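Local coordinates for galactose-binding like protein (Bacteroides thetaiotaomicron, PDB 7M1A) that probably binds carbohydrate as a calcium-containing, galactose-binding-like domain of a SusE-like protein, a family with a potential degradative capacity, at residues T6-M11 against F60-L65; L68-L73 against G139-V144; R90-G95 against L112-N117. All blocks are in the same frame, centred on the assembly; numbering follows the deposited sequence.

How the contacts relate
The three contacts show how antiparallel strand pairing changes its chemistry with its place in a beta sandwich. Contacts 2 and 3 lie on the two facing sheets, their centres about 10 Å apart, and touch through F71 on L113, A142 on M115 and the polar pairs D140–Y91 and D140–N117. Contact 3 is largely buried, with a hydrophobic inner face; contact 2 is partly buried, pairing an outermost strand whose outer face carries an arginine–amide cluster. Contact 1, about 17 Å from contact 2, belongs to the same sheet as contact 3. It is also buried, but partly by the second subunit, to which R9, E10 and D61 also form salt bridges.

Contact 1. Residues T6-M11 against F60-L65; sequences TKFREM and FDLGVL
The ring of F8 lies beside the side chain of L62, both pointing the same way, and L62 CD2 sits over one ring face, 4.0 Å from its centroid and displaced toward the rim, a CH-pi contact. L62 O also comes within 3.4 Å of F8 CD1. On the other face of the sheet from F8, where R9 and D61 point, M11 slants across D61 with its selenium 4.0 Å from D61 CB. The backbone bonds R9 N to D61 O and D61 N to R9 O, both 2.8 Å, join the short strand 9-11 antiparallel to strand 56-66 at the margin of a sheet of the galactose-binding-like beta sandwich. F60 is turned between its backbone N and carbonyl carbon (chi1 59°), toward W30, whose edge-to-face partner is F8. D61 OD1 takes the N-H of G63 at 2.8 Å from above the carboxylate plane, an Asx turn that rounds the corner after the strand, and it also pairs with R152. A bend at chi2 (-75°) folds R9 back, bringing NH1 to T6 O and F8 O, each at 2.9 Å; its other nitrogens make salt bridges to D61 and E99 of the second subunit.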
# COMPACT_ATOMS: atom_id res chain seq x y z
N THR A 6 8.77 -10.04 6.25
CA THR A 6 8.90 -9.97 4.80
C THR A 6 7.62 -10.33 4.07
O THR A 6 7.45 -9.96 2.89
CB THR A 6 10.11 -10.76 4.25
OG1 THR A 6 9.78 -12.15 4.39
CG2 THR A 6 11.44 -10.38 4.90
N LYS A 7 6.70 -11.03 4.77
CA LYS A 7 5.45 -11.48 4.23
C LYS A 7 4.31 -10.48 4.47
O LYS A 7 3.19 -10.62 3.95
CB LYS A 7 5.06 -12.83 4.80
CG LYS A 7 6.09 -13.90 4.49
CD LYS A 7 5.64 -15.26 4.91
CE LYS A 7 6.68 -16.35 4.60
NZ LYS A 7 7.18 -16.30 3.18
N PHE A 8 4.54 -9.47 5.33
CA PHE A 8 3.41 -8.55 5.66
C PHE A 8 3.07 -7.72 4.41
O PHE A 8 3.96 -7.39 3.59
CB PHE A 8 3.81 -7.57 6.80
CG PHE A 8 3.93 -8.13 8.19
CD1 PHE A 8 4.00 -9.51 8.44
CD2 PHE A 8 3.96 -7.22 9.28
CE1 PHE A 8 4.12 -9.98 9.75
CE2 PHE A 8 4.10 -7.68 10.59
CZ PHE A 8 4.22 -9.05 10.82
N ARG A 9 1.80 -7.35 4.29
CA ARG A 9 1.39 -6.55 3.15
C ARG A 9 0.41 -5.47 3.55
O ARG A 9 -0.52 -5.72 4.35
CB ARG A 9 0.69 -7.41 2.08
CG ARG A 9 1.61 -8.46 1.49
CD ARG A 9 2.65 -7.95 0.51
NE ARG A 9 3.41 -8.98 -0.09
CZ ARG A 9 4.59 -9.42 0.34
NH1 ARG A 9 5.14 -8.92 1.42
NH2 ARG A 9 5.23 -10.36 -0.31
N GLU A 10 0.60 -4.25 3.03
CA GLU A 10 -0.37 -3.17 3.20
C GLU A 10 -1.70 -3.58 2.55
O GLU A 10 -1.71 -4.30 1.55
CB GLU A 10 0.24 -1.91 2.57
CG GLU A 10 -0.58 -0.66 2.64
CD GLU A 10 -1.51 -0.36 1.49
OE1 GLU A 10 -1.85 -1.35 0.78
OE2 GLU A 10 -1.99 0.75 1.44
N MSE A 11 -2.80 -3.14 3.18
CA MSE A 11 -4.12 -3.20 2.56
C MSE A 11 -4.72 -1.81 2.61
O MSE A 11 -4.26 -0.95 3.38
CB MSE A 11 -4.98 -4.21 3.27
CG MSE A 11 -4.42 -5.61 3.14
SE MSE A 11 -5.60 -6.98 3.88
CE MSE A 11 -6.95 -6.91 2.49
N PHE A 60 -3.78 -4.25 7.45
CA PHE A 60 -2.68 -4.96 6.79
C PHE A 60 -2.85 -6.46 6.95
O PHE A 60 -3.72 -6.92 7.66
CB PHE A 60 -1.30 -4.47 7.24
CG PHE A 60 -1.01 -4.59 8.70
CD1 PHE A 60 -1.48 -3.62 9.59
CD2 PHE A 60 -0.27 -5.65 9.24
CE1 PHE A 60 -1.12 -3.64 10.96
CE2 PHE A 60 0.04 -5.70 10.63
CZ PHE A 60 -0.37 -4.71 11.46
N ASP A 61 -2.04 -7.22 6.22
CA ASP A 61 -2.10 -8.67 6.09
C ASP A 61 -0.78 -9.16 6.66
O ASP A 61 0.31 -8.74 6.21
CB ASP A 61 -2.25 -8.95 4.61
CG ASP A 61 -2.37 -10.38 4.17
OD1 ASP A 61 -2.14 -11.31 4.96
OD2 ASP A 61 -2.79 -10.57 2.99
N LEU A 62 -0.83 -10.14 7.58
CA LEU A 62 0.37 -10.76 8.14
C LEU A 62 0.99 -11.76 7.16
O LEU A 62 2.15 -12.16 7.36
CB LEU A 62 0.08 -11.50 9.48
CG LEU A 62 -0.51 -10.63 10.61
CD1 LEU A 62 -1.04 -11.49 11.73
CD2 LEU A 62 0.55 -9.65 11.12
N GLY A 63 0.24 -12.17 6.12
CA GLY A 63 0.83 -13.10 5.16
C GLY A 63 0.80 -14.55 5.64
O GLY A 63 1.22 -15.43 4.90
N VAL A 64 0.30 -14.80 6.85
CA VAL A 64 0.20 -16.14 7.41
C VAL A 64 -1.03 -16.10 8.33
O VAL A 64 -1.41 -15.03 8.81
CB VAL A 64 1.46 -16.49 8.24
CG1 VAL A 64 2.69 -16.63 7.35
CG2 VAL A 64 1.66 -15.50 9.40
N LEU A 65 -1.61 -17.28 8.60
CA LEU A 65 -2.61 -17.45 9.64
C LEU A 65 -1.89 -17.83 10.92
O LEU A 65 -1.17 -18.86 10.95
CB LEU A 65 -3.61 -18.55 9.22
CG LEU A 65 -4.76 -18.85 10.22
CD1 LEU A 65 -5.73 -17.66 10.41
CD2 LEU A 65 -5.58 -20.08 9.76

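Contact 2. Residues L68-L73 against G139-V144; sequences LSRFAL and GDQANV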
# COMPACT_ATOMS: atom_id res chain seq x y z
N LEU A 68 -1.65 -15.74 17.63
CA LEU A 68 -0.78 -14.69 18.10
C LEU A 68 -0.48 -14.92 19.59
O LEU A 68 -1.35 -15.23 20.40
CB LEU A 68 -1.46 -13.32 17.97
CG LEU A 68 -1.69 -12.91 16.52
CD1 LEU A 68 -2.40 -11.55 16.48
CD2 LEU A 68 -0.36 -12.87 15.79
N SER A 69 0.75 -14.54 19.97
CA SER A 69 1.21 -14.61 21.37
C SER A 69 1.57 -13.23 21.94
O SER A 69 1.20 -12.93 23.09
CB SER A 69 2.35 -15.53 21.47
OG SER A 69 3.44 -15.08 20.68
N ARG A 70 2.22 -12.35 21.14
CA ARG A 70 2.62 -11.06 21.67
C ARG A 70 2.59 -10.01 20.56
O ARG A 70 2.67 -10.33 19.34
CB ARG A 70 4.05 -11.17 22.27
CG ARG A 70 4.19 -12.16 23.43
CD ARG A 70 5.47 -11.95 24.24
NE ARG A 70 5.46 -10.85 25.20
CZ ARG A 70 5.95 -9.64 24.97
NH1 ARG A 70 6.78 -9.45 23.93
NH2 ARG A 70 5.84 -8.64 25.82
N PHE A 71 2.49 -8.74 21.02
CA PHE A 71 2.46 -7.57 20.16
C PHE A 71 3.32 -6.48 20.78
O PHE A 71 3.30 -6.32 22.02
CB PHE A 71 1.01 -7.12 19.93
CG PHE A 71 0.88 -5.80 19.23
CD1 PHE A 71 1.05 -5.69 17.85
CD2 PHE A 71 0.74 -4.64 20.00
CE1 PHE A 71 0.90 -4.44 17.27
CE2 PHE A 71 0.57 -3.42 19.40
CZ PHE A 71 0.66 -3.32 18.05
N ALA A 72 4.05 -5.75 19.96
CA ALA A 72 4.79 -4.59 20.45
C ALA A 72 4.68 -3.46 19.44
O ALA A 72 4.58 -3.71 18.24
CB ALA A 72 6.26 -4.93 20.79
N LEU A 73 4.82 -2.21 19.88
CA LEU A 73 4.73 -1.05 19.04
C LEU A 73 5.67 0.01 19.60
O LEU A 73 5.63 0.26 20.82
CB LEU A 73 3.30 -0.54 18.90
CG LEU A 73 3.06 0.68 17.97
CD1 LEU A 73 1.67 0.56 17.29
CD2 LEU A 73 3.20 2.03 18.73
N GLY A 139 9.27 0.01 24.05
CA GLY A 139 8.04 -0.11 23.27
C GLY A 139 6.81 -0.54 24.11
O GLY A 139 7.00 -1.19 25.15
N ASP A 140 5.58 -0.27 23.63
CA ASP A 140 4.42 -0.89 24.25
C ASP A 140 4.51 -2.39 23.99
O ASP A 140 4.94 -2.80 22.91
CB ASP A 140 3.18 -0.30 23.59
CG ASP A 140 2.96 1.16 23.97
OD1 ASP A 140 3.35 1.56 25.13
OD2 ASP A 140 2.21 1.83 23.17
N GLN A 141 4.13 -3.19 24.97
CA GLN A 141 4.32 -4.65 25.00
C GLN A 141 3.01 -5.29 25.49
O GLN A 141 2.44 -4.86 26.50
CB GLN A 141 5.37 -5.06 26.05
CG GLN A 141 6.77 -4.60 25.68
CD GLN A 141 7.36 -5.36 24.51
OE1 GLN A 141 7.13 -6.57 24.38
NE2 GLN A 141 8.27 -4.76 23.75
N ALA A 142 2.50 -6.32 24.80
CA ALA A 142 1.30 -6.99 25.30
C ALA A 142 1.35 -8.47 24.95
O ALA A 142 1.86 -8.82 23.89
CB ALA A 142 0.10 -6.37 24.73
N ASN A 143 0.82 -9.29 25.86
CA ASN A 143 0.52 -10.67 25.51
C ASN A 143 -0.91 -10.75 24.99
O ASN A 143 -1.82 -10.13 25.48
CB ASN A 143 0.58 -11.51 26.82
CG ASN A 143 2.02 -11.52 27.34
OD1 ASN A 143 3.03 -11.58 26.61
ND2 ASN A 143 2.20 -11.50 28.66
N VAL A 144 -1.08 -11.54 23.93
CA VAL A 144 -2.43 -11.73 23.37
C VAL A 144 -3.11 -12.89 24.08
O VAL A 144 -2.50 -13.94 24.19
CB VAL A 144 -2.23 -11.99 21.86
CG1 VAL A 144 -3.57 -12.35 21.24
CG2 VAL A 144 -1.57 -10.84 21.10
O HOH W 1 -1.57 -16.67 23.20
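Q141 OE1 is gripped by two nitrogens of R70, NH2 at 2.8 Å and NH1 at 2.9 Å, with the guanidinium and amide planes only 6° apart. NH2 uses a lone pair of the oxygen in the carbonyl plane, whereas NH1 comes in almost along the C=O direction. A bend in each chain makes this possible: R70 turns at chi3 (79°) and Q141 at chi2. The N-H of R70 NE goes to N143 OD1 at 2.9 Å, a less straight bond (130°) to an amide turned steeply against the guanidinium. The two amide side chains together limit the rotation of the guanidinium, and Q141 NE2 is held in turn by I138 O. Beneath them, strands 70-74 and 140-143 pair antiparallel, 140-143 being an outermost strand of the smaller sheet in this beta sandwich. F71 and A142 form a hydrogen-bonded pair, and their side chains face the opposing sheet, where F71 meets V93 and L113. At S69 and R70, which both face W176, the strand carries a classic beta bulge. Within the bulge, S69 O takes the N-H of V144 N at 2.8 Å, and V144 CG2 packs against L68 CB at 4.0 Å.

Contact 3. Residues R90-G95 against L112-N117; sequences RYEVWG and LLDMEN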
# COMPACT_ATOMS: atom_id res chain seq x y z
N ARG A 90 -4.13 5.90 23.30
CA ARG A 90 -5.07 4.79 23.46
C ARG A 90 -5.44 4.25 22.09
O ARG A 90 -5.75 5.05 21.20
CB ARG A 90 -6.37 5.32 24.09
CG ARG A 90 -6.20 5.61 25.58
CD ARG A 90 -6.30 4.31 26.39
NE ARG A 90 -7.64 3.72 26.26
CZ ARG A 90 -8.10 2.64 25.56
NH1 ARG A 90 -7.33 1.82 24.82
NH2 ARG A 90 -9.41 2.42 25.60
N TYR A 91 -5.25 2.94 21.91
CA TYR A 91 -5.43 2.39 20.57
C TYR A 91 -5.80 0.92 20.70
O TYR A 91 -5.73 0.37 21.80
CB TYR A 91 -4.16 2.59 19.70
CG TYR A 91 -2.87 2.00 20.22
CD1 TYR A 91 -2.12 2.62 21.23
CD2 TYR A 91 -2.37 0.83 19.65
CE1 TYR A 91 -0.90 2.08 21.63
CE2 TYR A 91 -1.14 0.30 20.06
CZ TYR A 91 -0.40 0.93 21.05
OH TYR A 91 0.80 0.41 21.45
N GLU A 92 -6.27 0.35 19.59
CA GLU A 92 -6.74 -1.01 19.65
C GLU A 92 -6.15 -1.83 18.50
O GLU A 92 -5.90 -1.28 17.41
CB GLU A 92 -8.27 -1.10 19.51
CG GLU A 92 -9.00 -0.44 20.67
CD GLU A 92 -10.48 -0.23 20.44
OE1 GLU A 92 -10.97 -0.43 19.32
OE2 GLU A 92 -11.12 0.00 21.43
N VAL A 93 -5.93 -3.14 18.72
CA VAL A 93 -5.52 -4.05 17.65
C VAL A 93 -6.65 -5.01 17.40
O VAL A 93 -7.12 -5.64 18.37
CB VAL A 93 -4.20 -4.81 18.01
CG1 VAL A 93 -3.71 -5.63 16.83
CG2 VAL A 93 -3.16 -3.82 18.50
N TRP A 94 -7.06 -5.18 16.14
CA TRP A 94 -8.19 -6.03 15.76
C TRP A 94 -7.68 -7.01 14.70
O TRP A 94 -6.68 -6.77 13.99
CB TRP A 94 -9.38 -5.24 15.14
CG TRP A 94 -10.06 -4.30 16.06
CD1 TRP A 94 -9.51 -3.22 16.73
CD2 TRP A 94 -11.43 -4.37 16.47
NE1 TRP A 94 -10.55 -2.51 17.41
CE2 TRP A 94 -11.71 -3.25 17.29
CE3 TRP A 94 -12.42 -5.34 16.22
CZ2 TRP A 94 -13.00 -3.08 17.84
CZ3 TRP A 94 -13.72 -5.13 16.71
CH2 TRP A 94 -13.99 -4.00 17.50
N GLY A 95 -8.34 -8.18 14.57
CA GLY A 95 -7.91 -9.16 13.60
C GLY A 95 -9.08 -9.95 13.03
O GLY A 95 -10.24 -9.87 13.51
N LEU A 112 -8.54 -7.71 19.51
CA LEU A 112 -7.50 -8.59 20.06
C LEU A 112 -6.92 -7.94 21.32
O LEU A 112 -6.65 -8.63 22.33
CB LEU A 112 -6.43 -8.85 19.03
CG LEU A 112 -6.93 -9.62 17.78
CD1 LEU A 112 -5.72 -9.47 16.82
CD2 LEU A 112 -7.09 -11.09 18.11
N LEU A 113 -6.70 -6.61 21.27
CA LEU A 113 -5.99 -5.91 22.34
C LEU A 113 -6.52 -4.49 22.50
O LEU A 113 -6.70 -3.79 21.50
CB LEU A 113 -4.48 -5.71 22.01
CG LEU A 113 -3.66 -7.02 21.93
CD1 LEU A 113 -2.32 -6.77 21.25
CD2 LEU A 113 -3.50 -7.72 23.28
N ASP A 114 -6.66 -4.10 23.79
CA ASP A 114 -6.87 -2.70 24.16
C ASP A 114 -5.52 -2.19 24.65
O ASP A 114 -4.97 -2.75 25.62
CB ASP A 114 -7.76 -2.59 25.39
CG ASP A 114 -9.17 -3.02 25.12
OD1 ASP A 114 -9.78 -2.38 24.28
OD2 ASP A 114 -9.61 -4.07 25.65
N MSE A 115 -4.91 -1.23 23.97
CA MSE A 115 -3.58 -0.74 24.31
C MSE A 115 -3.68 0.65 24.90
O MSE A 115 -4.41 1.52 24.43
CB MSE A 115 -2.65 -0.68 23.07
CG MSE A 115 -2.54 -2.01 22.37
SE MSE A 115 -1.60 -3.39 23.43
CE MSE A 115 0.17 -2.54 23.44
N GLU A 116 -2.84 0.87 25.91
CA GLU A 116 -2.59 2.21 26.41
C GLU A 116 -1.08 2.43 26.54
O GLU A 116 -0.39 1.64 27.17
CB GLU A 116 -3.27 2.48 27.76
CG GLU A 116 -2.92 3.90 28.27
CD GLU A 116 -3.53 4.33 29.57
OE1 GLU A 116 -4.29 3.53 30.13
OE2 GLU A 116 -3.26 5.48 30.01
N ASN A 117 -0.58 3.48 25.91
CA ASN A 117 0.82 3.88 26.10
C ASN A 117 0.85 4.73 27.38
O ASN A 117 0.32 5.87 27.41
CB ASN A 117 1.27 4.74 24.92
CG ASN A 117 2.67 5.29 25.10
OD1 ASN A 117 2.88 6.48 24.98
ND2 ASN A 117 3.62 4.41 25.38
O HOH W 2 -9.78 0.21 23.92
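Y91 carries its ring tucked back over its own main chain (chi1 58°), and because Y91 and M115 pair across the strands, M115 CB stands over the middle of that ring, 3.4 Å from its centroid, a close CH-pi contact. M115 holds its CG beside its own backbone N (chi1 -56°), 3.6 Å from Y91 CE2. R90 folds at chi2 and chi3, bringing NH1 to 3.0 Å from M115 O. That oxygen also takes the N-H of Y91, so two donors grip it from opposite faces of its plane. On the same side of the sheet as R90, a water accepts an N-H from R90 NH2 and donates to E92 OE2 and D114 OD1. It sits between two carboxylates whose oxygens E92 OE2 and D114 OD1 are 3.9 Å apart; K111, a salt-bridge partner of D114, probably eases their repulsion. V93 O accepts from both L112 N (2.8 Å) and L113 N (3.1 Å), a classic beta bulge. V93 and L113 lie side by side on the inner face, CB to CB at 4.1 Å. Strand 88-96 pairs on with strand 151-158, while F71 of strand 70-74 and A142 of strand 140-143 pack on this inner face from the opposing sheet of the sandwich.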